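Local coordinates for protein cyclodipeptide synthase, BtCDPS (PDB 6ZTU) that probably transfers aminoacyl groups from aminoacyl-tRNAs and joins two amino acids into a cyclic dipeptide, as members of its family do, at residues Lys39-Trp51 and Arg92-Asn104. Residues are numbered along the deposited sequence; the frame is centred on the assembly and turned at random.
Sequences KFSQNYIHQLIDW and RHFRFSEEALRKN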
ATOM      1  N   LYS A  39      -1.538  11.327  -7.553  1.00 34.51           N
ATOM      2  CA  LYS A  39      -1.797  10.295  -8.552  1.00 31.14           C
ATOM      3  C   LYS A  39      -3.209   9.726  -8.438  1.00 33.50           C
ATOM      4  O   LYS A  39      -3.820   9.371  -9.453  1.00 35.42           O
ATOM      5  CB  LYS A  39      -0.768   9.177  -8.404  1.00 32.96           C
ATOM      6  CG  LYS A  39      -0.952   8.006  -9.344  1.00 35.51           C
ATOM      7  CD  LYS A  39       0.006   8.114 -10.489  1.00 35.73           C
ATOM      8  CE  LYS A  39      -0.034   6.906 -11.380  1.00 35.86           C
ATOM      9  NZ  LYS A  39       0.649   7.283 -12.635  1.00 40.76           N
ATOM     10  N   PHE A  40      -3.745   9.635  -7.221  1.00 32.71           N
ATOM     11  CA  PHE A  40      -5.001   8.918  -6.987  1.00 30.40           C
ATOM     12  C   PHE A  40      -6.187   9.876  -7.081  1.00 34.75           C
ATOM     13  O   PHE A  40      -6.918  10.134  -6.126  1.00 35.83           O
ATOM     14  CB  PHE A  40      -4.948   8.188  -5.654  1.00 31.65           C
ATOM     15  CG  PHE A  40      -3.943   7.083  -5.641  1.00 30.13           C
ATOM     16  CD1 PHE A  40      -4.265   5.837  -6.150  1.00 26.98           C
ATOM     17  CD2 PHE A  40      -2.664   7.302  -5.164  1.00 29.80           C
ATOM     18  CE1 PHE A  40      -3.328   4.811  -6.159  1.00 26.92           C
ATOM     19  CE2 PHE A  40      -1.719   6.290  -5.170  1.00 30.55           C
ATOM     20  CZ  PHE A  40      -2.055   5.039  -5.670  1.00 28.29           C
ATOM     21  N   SER A  41      -6.362  10.393  -8.289  1.00 36.49           N
ATOM     22  CA  SER A  41      -7.549  11.135  -8.669  1.00 39.69           C
ATOM     23  C   SER A  41      -8.741  10.191  -8.801  1.00 39.21           C
ATOM     24  O   SER A  41      -8.603   8.965  -8.825  1.00 37.06           O
ATOM     25  CB  SER A  41      -7.319  11.843 -10.001  1.00 39.12           C
ATOM     26  OG  SER A  41      -7.140  10.879 -11.033  1.00 36.75           O
ATOM     27  N   GLN A  42      -9.930  10.782  -8.918  1.00 41.32           N
ATOM     28  CA  GLN A  42     -11.114   9.984  -9.212  1.00 34.74           C
ATOM     29  C   GLN A  42     -10.908   9.153 -10.473  1.00 35.97           C
ATOM     30  O   GLN A  42     -11.184   7.947 -10.492  1.00 38.28           O
ATOM     31  CB  GLN A  42     -12.330  10.901  -9.355  1.00 41.44           C
ATOM     32  CG  GLN A  42     -13.607  10.181  -9.712  1.00 42.95           C
ATOM     33  CD  GLN A  42     -14.783  11.130  -9.829  1.00 46.61           C
ATOM     34  OE1 GLN A  42     -14.618  12.294 -10.187  1.00 44.56           O
ATOM     35  NE2 GLN A  42     -15.975  10.640  -9.515  1.00 47.89           N
ATOM     36  N   ASN A  43     -10.399   9.777 -11.539  1.00 40.81           N
ATOM     37  CA  ASN A  43     -10.229   9.065 -12.803  1.00 38.00           C
ATOM     38  C   ASN A  43      -9.268   7.887 -12.671  1.00 35.72           C
ATOM     39  O   ASN A  43      -9.532   6.805 -13.210  1.00 35.30           O
ATOM     40  CB  ASN A  43      -9.736  10.019 -13.887  1.00 43.98           C
ATOM     41  CG  ASN A  43      -9.814   9.409 -15.269  1.00 46.35           C
ATOM     42  OD1 ASN A  43     -10.838   8.846 -15.655  1.00 57.11           O
ATOM     43  ND2 ASN A  43      -8.718   9.497 -16.019  1.00 56.16           N
ATOM     44  N   TYR A  44      -8.137   8.085 -11.989  1.00 36.67           N
ATOM     45  CA  TYR A  44      -7.156   7.010 -11.860  1.00 34.52           C
ATOM     46  C   TYR A  44      -7.698   5.866 -11.013  1.00 32.96           C
ATOM     47  O   TYR A  44      -7.497   4.689 -11.341  1.00 32.66           O
ATOM     48  CB  TYR A  44      -5.861   7.546 -11.258  1.00 31.96           C
ATOM     49  CG  TYR A  44      -4.751   6.516 -11.160  1.00 31.81           C
ATOM     50  CD1 TYR A  44      -4.136   6.021 -12.302  1.00 32.02           C
ATOM     51  CD2 TYR A  44      -4.326   6.036  -9.927  1.00 27.66           C
ATOM     52  CE1 TYR A  44      -3.121   5.081 -12.223  1.00 31.70           C
ATOM     53  CE2 TYR A  44      -3.297   5.095  -9.835  1.00 25.92           C
ATOM     54  CZ  TYR A  44      -2.703   4.621 -10.990  1.00 29.91           C
ATOM     55  OH  TYR A  44      -1.693   3.680 -10.923  1.00 28.57           O
ATOM     56  N   ILE A  45      -8.383   6.190  -9.916  1.00 34.52           N
ATOM     57  CA  ILE A  45      -8.978   5.141  -9.091  1.00 31.22           C
ATOM     58  C   ILE A  45      -9.978   4.328  -9.912  1.00 34.33           C
ATOM     59  O   ILE A  45     -10.009   3.091  -9.841  1.00 30.75           O
ATOM     60  CB  ILE A  45      -9.605   5.761  -7.825  1.00 33.08           C
ATOM     61  CG1 ILE A  45      -8.498   6.143  -6.831  1.00 32.43           C
ATOM     62  CG2 ILE A  45     -10.605   4.807  -7.186  1.00 33.59           C
ATOM     63  CD1 ILE A  45      -8.960   7.028  -5.673  1.00 34.78           C
ATOM     64  N   HIS A  46     -10.771   5.002 -10.752  1.00 36.81           N
ATOM     65  CA  HIS A  46     -11.671   4.273 -11.640  1.00 35.05           C
ATOM     66  C   HIS A  46     -10.901   3.383 -12.610  1.00 34.64           C
ATOM     67  O   HIS A  46     -11.293   2.238 -12.859  1.00 34.49           O
ATOM     68  CB  HIS A  46     -12.571   5.252 -12.395  1.00 35.72           C
ATOM     69  CG  HIS A  46     -13.818   5.613 -11.646  1.00 38.33           C
ATOM     70  ND1 HIS A  46     -15.041   5.027 -11.907  1.00 41.66           N
ATOM     71  CD2 HIS A  46     -14.026   6.482 -10.628  1.00 40.62           C
ATOM     72  CE1 HIS A  46     -15.950   5.528 -11.088  1.00 39.48           C
ATOM     73  NE2 HIS A  46     -15.360   6.411 -10.300  1.00 43.39           N
ATOM     74  N   GLN A  47      -9.792   3.885 -13.158  1.00 33.41           N
ATOM     75  CA  GLN A  47      -9.000   3.068 -14.068  1.00 33.70           C
ATOM     76  C   GLN A  47      -8.476   1.825 -13.364  1.00 31.71           C
ATOM     77  O   GLN A  47      -8.538   0.722 -13.911  1.00 30.97           O
ATOM     78  CB  GLN A  47      -7.845   3.890 -14.632  1.00 35.72           C
ATOM     79  CG  GLN A  47      -8.262   4.946 -15.633  1.00 38.34           C
ATOM     80  CD  GLN A  47      -7.082   5.403 -16.463  1.00 43.97           C
ATOM     81  OE1 GLN A  47      -6.033   5.739 -15.922  1.00 47.47           O
ATOM     82  NE2 GLN A  47      -7.241   5.402 -17.782  1.00 49.55           N
ATOM     83  N   LEU A  48      -7.959   1.988 -12.139  1.00 32.36           N
ATOM     84  CA  LEU A  48      -7.448   0.842 -11.388  1.00 28.89           C
ATOM     85  C   LEU A  48      -8.526  -0.215 -11.203  1.00 28.74           C
ATOM     86  O   LEU A  48      -8.292  -1.410 -11.421  1.00 28.50           O
ATOM     87  CB  LEU A  48      -6.926   1.286 -10.022  1.00 29.81           C
ATOM     88  CG  LEU A  48      -5.667   2.144  -9.931  1.00 29.10           C
ATOM     89  CD1 LEU A  48      -5.465   2.563  -8.485  1.00 27.22           C
ATOM     90  CD2 LEU A  48      -4.465   1.354 -10.439  1.00 30.16           C
ATOM     91  N   ILE A  49      -9.719   0.217 -10.813  1.00 30.41           N
ATOM     92  CA  ILE A  49     -10.783  -0.717 -10.474  1.00 30.61           C
ATOM     93  C   ILE A  49     -11.420  -1.293 -11.733  1.00 28.79           C
ATOM     94  O   ILE A  49     -11.753  -2.478 -11.779  1.00 31.11           O
ATOM     95  CB  ILE A  49     -11.804  -0.021  -9.558  1.00 30.61           C
ATOM     96  CG1 ILE A  49     -11.176   0.226  -8.177  1.00 30.71           C
ATOM     97  CG2 ILE A  49     -13.065  -0.852  -9.415  1.00 30.77           C
ATOM     98  CD1 ILE A  49     -11.949   1.191  -7.309  1.00 28.30           C
ATOM     99  N   ASP A  50     -11.576  -0.480 -12.782  1.00 34.44           N
ATOM    100  CA  ASP A  50     -12.089  -1.005 -14.049  1.00 34.73           C
ATOM    101  C   ASP A  50     -11.185  -2.100 -14.599  1.00 31.87           C
ATOM    102  O   ASP A  50     -11.655  -3.177 -14.980  1.00 29.48           O
ATOM    103  CB  ASP A  50     -12.229   0.118 -15.077  1.00 36.88           C
ATOM    104  CG  ASP A  50     -13.340   1.084 -14.737  1.00 41.19           C
ATOM    105  OD1 ASP A  50     -14.234   0.708 -13.952  1.00 39.93           O
ATOM    106  OD2 ASP A  50     -13.320   2.218 -15.261  1.00 43.83           O
ATOM    107  N   TRP A  51      -9.878  -1.834 -14.657  1.00 31.20           N
ATOM    108  CA  TRP A  51      -8.927  -2.842 -15.110  1.00 30.84           C
ATOM    109  C   TRP A  51      -8.932  -4.058 -14.196  1.00 30.49           C
ATOM    110  O   TRP A  51      -8.912  -5.197 -14.672  1.00 29.49           O
ATOM    111  CB  TRP A  51      -7.523  -2.229 -15.197  1.00 31.81           C
ATOM    112  CG  TRP A  51      -6.431  -3.200 -15.555  1.00 31.33           C
ATOM    113  CD1 TRP A  51      -6.083  -3.624 -16.810  1.00 30.93           C
ATOM    114  CD2 TRP A  51      -5.538  -3.849 -14.649  1.00 30.12           C
ATOM    115  NE1 TRP A  51      -5.033  -4.507 -16.731  1.00 32.80           N
ATOM    116  CE2 TRP A  51      -4.676  -4.661 -15.416  1.00 27.52           C
ATOM    117  CE3 TRP A  51      -5.378  -3.818 -13.256  1.00 29.84           C
ATOM    118  CZ2 TRP A  51      -3.670  -5.442 -14.838  1.00 29.81           C
ATOM    119  CZ3 TRP A  51      -4.381  -4.594 -12.682  1.00 27.43           C
ATOM    120  CH2 TRP A  51      -3.537  -5.396 -13.471  1.00 28.09           C
ATOM    121  N   ARG A  92     -12.721  10.607   0.725  1.00 37.65           N
ATOM    122  CA  ARG A  92     -12.623  10.806  -0.720  1.00 37.08           C
ATOM    123  C   ARG A  92     -12.239   9.507  -1.426  1.00 37.90           C
ATOM    124  O   ARG A  92     -12.858   9.120  -2.423  1.00 35.94           O
ATOM    125  CB  ARG A  92     -11.611  11.913  -1.035  1.00 42.23           C
ATOM    126  CG  ARG A  92     -11.533  12.279  -2.512  1.00 45.37           C
ATOM    127  CD  ARG A  92     -10.532  13.407  -2.796  1.00 48.02           C
ATOM    128  NE  ARG A  92      -9.155  13.045  -2.458  1.00 50.69           N
ATOM    129  CZ  ARG A  92      -8.281  12.489  -3.301  1.00 57.54           C
ATOM    130  NH1 ARG A  92      -8.620  12.221  -4.561  1.00 47.61           N
ATOM    131  NH2 ARG A  92      -7.053  12.197  -2.884  1.00 54.91           N
ATOM    132  N   HIS A  93     -11.217   8.818  -0.917  1.00 37.27           N
ATOM    133  CA  HIS A  93     -10.802   7.561  -1.532  1.00 34.45           C
ATOM    134  C   HIS A  93     -11.927   6.534  -1.498  1.00 31.74           C
ATOM    135  O   HIS A  93     -12.152   5.812  -2.478  1.00 29.85           O
ATOM    136  CB  HIS A  93      -9.565   7.009  -0.821  1.00 31.06           C
ATOM    137  CG  HIS A  93      -8.299   7.744  -1.141  1.00 33.96           C
ATOM    138  ND1 HIS A  93      -7.147   7.597  -0.397  1.00 31.16           N
ATOM    139  CD2 HIS A  93      -8.008   8.641  -2.113  1.00 33.78           C
ATOM    140  CE1 HIS A  93      -6.198   8.367  -0.904  1.00 34.86           C
ATOM    141  NE2 HIS A  93      -6.696   9.013  -1.943  1.00 36.78           N
ATOM    142  N   PHE A  94     -12.638   6.448  -0.372  1.00 33.44           N
ATOM    143  CA  PHE A  94     -13.737   5.494  -0.271  1.00 31.20           C
ATOM    144  C   PHE A  94     -14.834   5.812  -1.280  1.00 32.12           C
ATOM    145  O   PHE A  94     -15.328   4.915  -1.971  1.00 33.09           O
ATOM    146  CB  PHE A  94     -14.297   5.481   1.152  1.00 34.04           C
ATOM    147  CG  PHE A  94     -15.272   4.361   1.407  1.00 39.06           C
ATOM    148  CD1 PHE A  94     -16.590   4.458   0.983  1.00 38.23           C
ATOM    149  CD2 PHE A  94     -14.869   3.207   2.062  1.00 39.30           C
ATOM    150  CE1 PHE A  94     -17.490   3.417   1.209  1.00 43.78           C
ATOM    151  CE2 PHE A  94     -15.761   2.164   2.289  1.00 38.63           C
ATOM    152  CZ  PHE A  94     -17.071   2.270   1.864  1.00 39.33           C
ATOM    153  N   ARG A  95     -15.222   7.084  -1.381  1.00 37.00           N
ATOM    154  CA  ARG A  95     -16.282   7.466  -2.314  1.00 41.50           C
ATOM    155  C   ARG A  95     -15.946   7.038  -3.737  1.00 37.22           C
ATOM    156  O   ARG A  95     -16.733   6.342  -4.393  1.00 38.20           O
ATOM    157  CB  ARG A  95     -16.517   8.978  -2.260  1.00 41.84           C
ATOM    158  CG  ARG A  95     -17.616   9.471  -3.210  1.00 49.95           C
ATOM    159  CD  ARG A  95     -17.683  10.997  -3.255  1.00 54.19           C
ATOM    160  NE  ARG A  95     -17.160  11.592  -2.025  1.00 55.65           N
ATOM    161  CZ  ARG A  95     -16.197  12.512  -1.985  1.00 56.29           C
ATOM    162  NH1 ARG A  95     -15.654  12.959  -3.113  1.00 52.29           N
ATOM    163  NH2 ARG A  95     -15.779  12.984  -0.814  1.00 52.87           N
ATOM    164  N   PHE A  96     -14.772   7.443  -4.231  1.00 35.88           N
ATOM    165  CA  PHE A  96     -14.401   7.124  -5.607  1.00 32.84           C
ATOM    166  C   PHE A  96     -14.257   5.625  -5.807  1.00 34.97           C
ATOM    167  O   PHE A  96     -14.618   5.097  -6.864  1.00 32.97           O
ATOM    168  CB  PHE A  96     -13.096   7.827  -5.985  1.00 34.82           C
ATOM    169  CG  PHE A  96     -13.188   9.324  -5.989  1.00 44.29           C
ATOM    170  CD1 PHE A  96     -14.404   9.959  -6.211  1.00 43.45           C
ATOM    171  CD2 PHE A  96     -12.059  10.102  -5.784  1.00 44.33           C
ATOM    172  CE1 PHE A  96     -14.489  11.340  -6.213  1.00 46.32           C
ATOM    173  CE2 PHE A  96     -12.139  11.486  -5.795  1.00 47.20           C
ATOM    174  CZ  PHE A  96     -13.359  12.102  -6.004  1.00 45.97           C
ATOM    175  N   SER A  97     -13.696   4.925  -4.820  1.00 31.94           N
ATOM    176  CA  SER A  97     -13.569   3.478  -4.945  1.00 31.29           C
ATOM    177  C   SER A  97     -14.937   2.806  -4.962  1.00 33.83           C
ATOM    178  O   SER A  97     -15.177   1.901  -5.765  1.00 30.50           O
ATOM    179  CB  SER A  97     -12.710   2.927  -3.805  1.00 32.26           C
ATOM    180  OG  SER A  97     -11.414   3.505  -3.845  1.00 29.81           O
ATOM    181  N   GLU A  98     -15.836   3.225  -4.069  1.00 34.10           N
ATOM    182  CA  GLU A  98     -17.172   2.637  -4.042  1.00 34.15           C
ATOM    183  C   GLU A  98     -17.882   2.834  -5.378  1.00 37.59           C
ATOM    184  O   GLU A  98     -18.485   1.892  -5.907  1.00 35.46           O
ATOM    185  CB  GLU A  98     -17.978   3.245  -2.896  1.00 35.62           C
ATOM    186  CG  GLU A  98     -19.294   2.547  -2.620  1.00 38.71           C
ATOM    187  CD  GLU A  98     -20.433   3.104  -3.449  1.00 50.94           C
ATOM    188  OE1 GLU A  98     -20.341   4.277  -3.881  1.00 51.03           O
ATOM    189  OE2 GLU A  98     -21.416   2.363  -3.675  1.00 55.46           O
ATOM    190  N   GLU A  99     -17.803   4.048  -5.944  1.00 39.49           N
ATOM    191  CA  GLU A  99     -18.374   4.329  -7.264  1.00 38.83           C
ATOM    192  C   GLU A  99     -17.955   3.292  -8.292  1.00 41.29           C
ATOM    193  O   GLU A  99     -18.792   2.670  -8.954  1.00 40.98           O
ATOM    194  CB  GLU A  99     -17.931   5.705  -7.758  1.00 41.59           C
ATOM    195  CG  GLU A  99     -18.595   6.892  -7.133  1.00 48.44           C
ATOM    196  CD  GLU A  99     -17.992   8.187  -7.646  1.00 53.75           C
ATOM    197  OE1 GLU A  99     -17.134   8.118  -8.564  1.00 49.20           O
ATOM    198  OE2 GLU A  99     -18.366   9.265  -7.129  1.00 58.12           O
ATOM    199  N   ALA A 100     -16.640   3.111  -8.452  1.00 35.65           N
ATOM    200  CA  ALA A 100     -16.126   2.270  -9.523  1.00 34.79           C
ATOM    201  C   ALA A 100     -16.427   0.800  -9.268  1.00 34.73           C
ATOM    202  O   ALA A 100     -16.723   0.046 -10.204  1.00 34.38           O
ATOM    203  CB  ALA A 100     -14.622   2.504  -9.682  1.00 33.27           C
ATOM    204  N   LEU A 101     -16.346   0.364  -8.011  1.00 34.15           N
ATOM    205  CA  LEU A 101     -16.717  -1.009  -7.701  1.00 31.56           C
ATOM    206  C   LEU A 101     -18.185  -1.251  -8.033  1.00 34.54           C
ATOM    207  O   LEU A 101     -18.528  -2.226  -8.714  1.00 33.50           O
ATOM    208  CB  LEU A 101     -16.426  -1.308  -6.234  1.00 30.40           C
ATOM    209  CG  LEU A 101     -14.932  -1.466  -5.922  1.00 30.31           C
ATOM    210  CD1 LEU A 101     -14.696  -1.419  -4.411  1.00 28.58           C
ATOM    211  CD2 LEU A 101     -14.379  -2.750  -6.527  1.00 28.50           C
ATOM    212  N   ARG A 102     -19.059  -0.344  -7.591  1.00 35.34           N
ATOM    213  CA  ARG A 102     -20.482  -0.484  -7.883  1.00 38.22           C
ATOM    214  C   ARG A 102     -20.737  -0.477  -9.386  1.00 39.09           C
ATOM    215  O   ARG A 102     -21.504  -1.299  -9.896  1.00 37.82           O
ATOM    216  CB  ARG A 102     -21.264   0.634  -7.192  1.00 41.88           C
ATOM    217  CG  ARG A 102     -22.743   0.659  -7.542  1.00 43.30           C
ATOM    218  CD  ARG A 102     -23.540   1.458  -6.519  1.00 46.31           C
ATOM    219  NE  ARG A 102     -22.817   2.634  -6.038  1.00 52.52           N
ATOM    220  CZ  ARG A 102     -22.763   3.800  -6.678  1.00 56.17           C
ATOM    221  NH1 ARG A 102     -23.387   3.956  -7.839  1.00 58.44           N
ATOM    222  NH2 ARG A 102     -22.077   4.815  -6.160  1.00 51.59           N
ATOM    223  N   LYS A 103     -20.070   0.424 -10.113  1.00 38.02           N
ATOM    224  CA  LYS A 103     -20.192   0.468 -11.567  1.00 40.40           C
ATOM    225  C   LYS A 103     -19.876  -0.880 -12.204  1.00 43.00           C
ATOM    226  O   LYS A 103     -20.496  -1.264 -13.203  1.00 42.18           O
ATOM    227  CB  LYS A 103     -19.268   1.555 -12.121  1.00 41.14           C
ATOM    228  CG  LYS A 103     -19.297   1.716 -13.627  1.00 42.81           C
ATOM    229  CD  LYS A 103     -18.319   2.799 -14.067  1.00 44.07           C
ATOM    230  CE  LYS A 103     -16.879   2.306 -14.003  1.00 47.16           C
ATOM    231  NZ  LYS A 103     -15.889   3.393 -14.285  1.00 45.26           N
ATOM    232  N   ASN A 104     -18.918  -1.618 -11.641  1.00 37.70           N
ATOM    233  CA  ASN A 104     -18.517  -2.911 -12.176  1.00 34.37           C
ATOM    234  C   ASN A 104     -19.298  -4.076 -11.587  1.00 36.45           C
ATOM    235  O   ASN A 104     -18.933  -5.229 -11.834  1.00 39.33           O
ATOM    236  CB  ASN A 104     -17.023  -3.144 -11.925  1.00 35.97           C
ATOM    237  CG  ASN A 104     -16.148  -2.338 -12.849  1.00 38.10           C
ATOM    238  OD1 ASN A 104     -15.793  -2.805 -13.929  1.00 40.51           O
ATOM    239  ND2 ASN A 104     -15.763  -1.136 -12.420  1.00 36.77           N
TER
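One face of the Phe96 ring carries Gln42, whose CB stands 3.5 Å from the ring centroid, almost on the normal, in a CH-pi contact; the glutamine amide continues over the same ring, stacked with its plane 24° away, while Arg92 NH1 comes up at the ring edge. The His46 imidazole is treated in like manner: Ala100 CB packs over one face, 3.6 Å from the ring centroid, and both nitrogens are engaged at the edge. His46 NE2 donates to Glu99 OE1 at 3.0 Å, and Lys103 NZ donates to His46 ND1 near the ring plane. Glu99 OE1 has a second donor, Gln42 NE2 (2.9 Å), which takes its syn lone pair and leaves the anti one to the histidine. His46 is thus a knob in the hole formed by Phe96, Glu99, Ala100 and Lys103, and an alanine here would probably leave a gap beside Ala100 CB and cost Glu99 and Lys103 one bond each, Glu99 keeping Gln42 and Lys103 keeping Asp50. Helices 42-51 and 92-103 run roughly parallel, at -38°, as neighbouring layer helices of the Rossmann-like fold of this HUP-clan family, beside the sheet that Ile49 touches at Leu31 and Leu101 at Ile110. Between them Ile49 CG2, anti to its own N, reaches Leu101 CD2 at 3.7 Å. Further along, Asp50 splits its carboxylate: OD2 forms a salt bridge with Lys103 NZ, and Asp50 OD1 accepts from Asn104 ND2 at 2.8 Å, an amide that also donates to Ala100 O. At the other end, Arg92 NH1 donates to Phe40 O (3.1 Å), just ahead of the Ser41 N-cap.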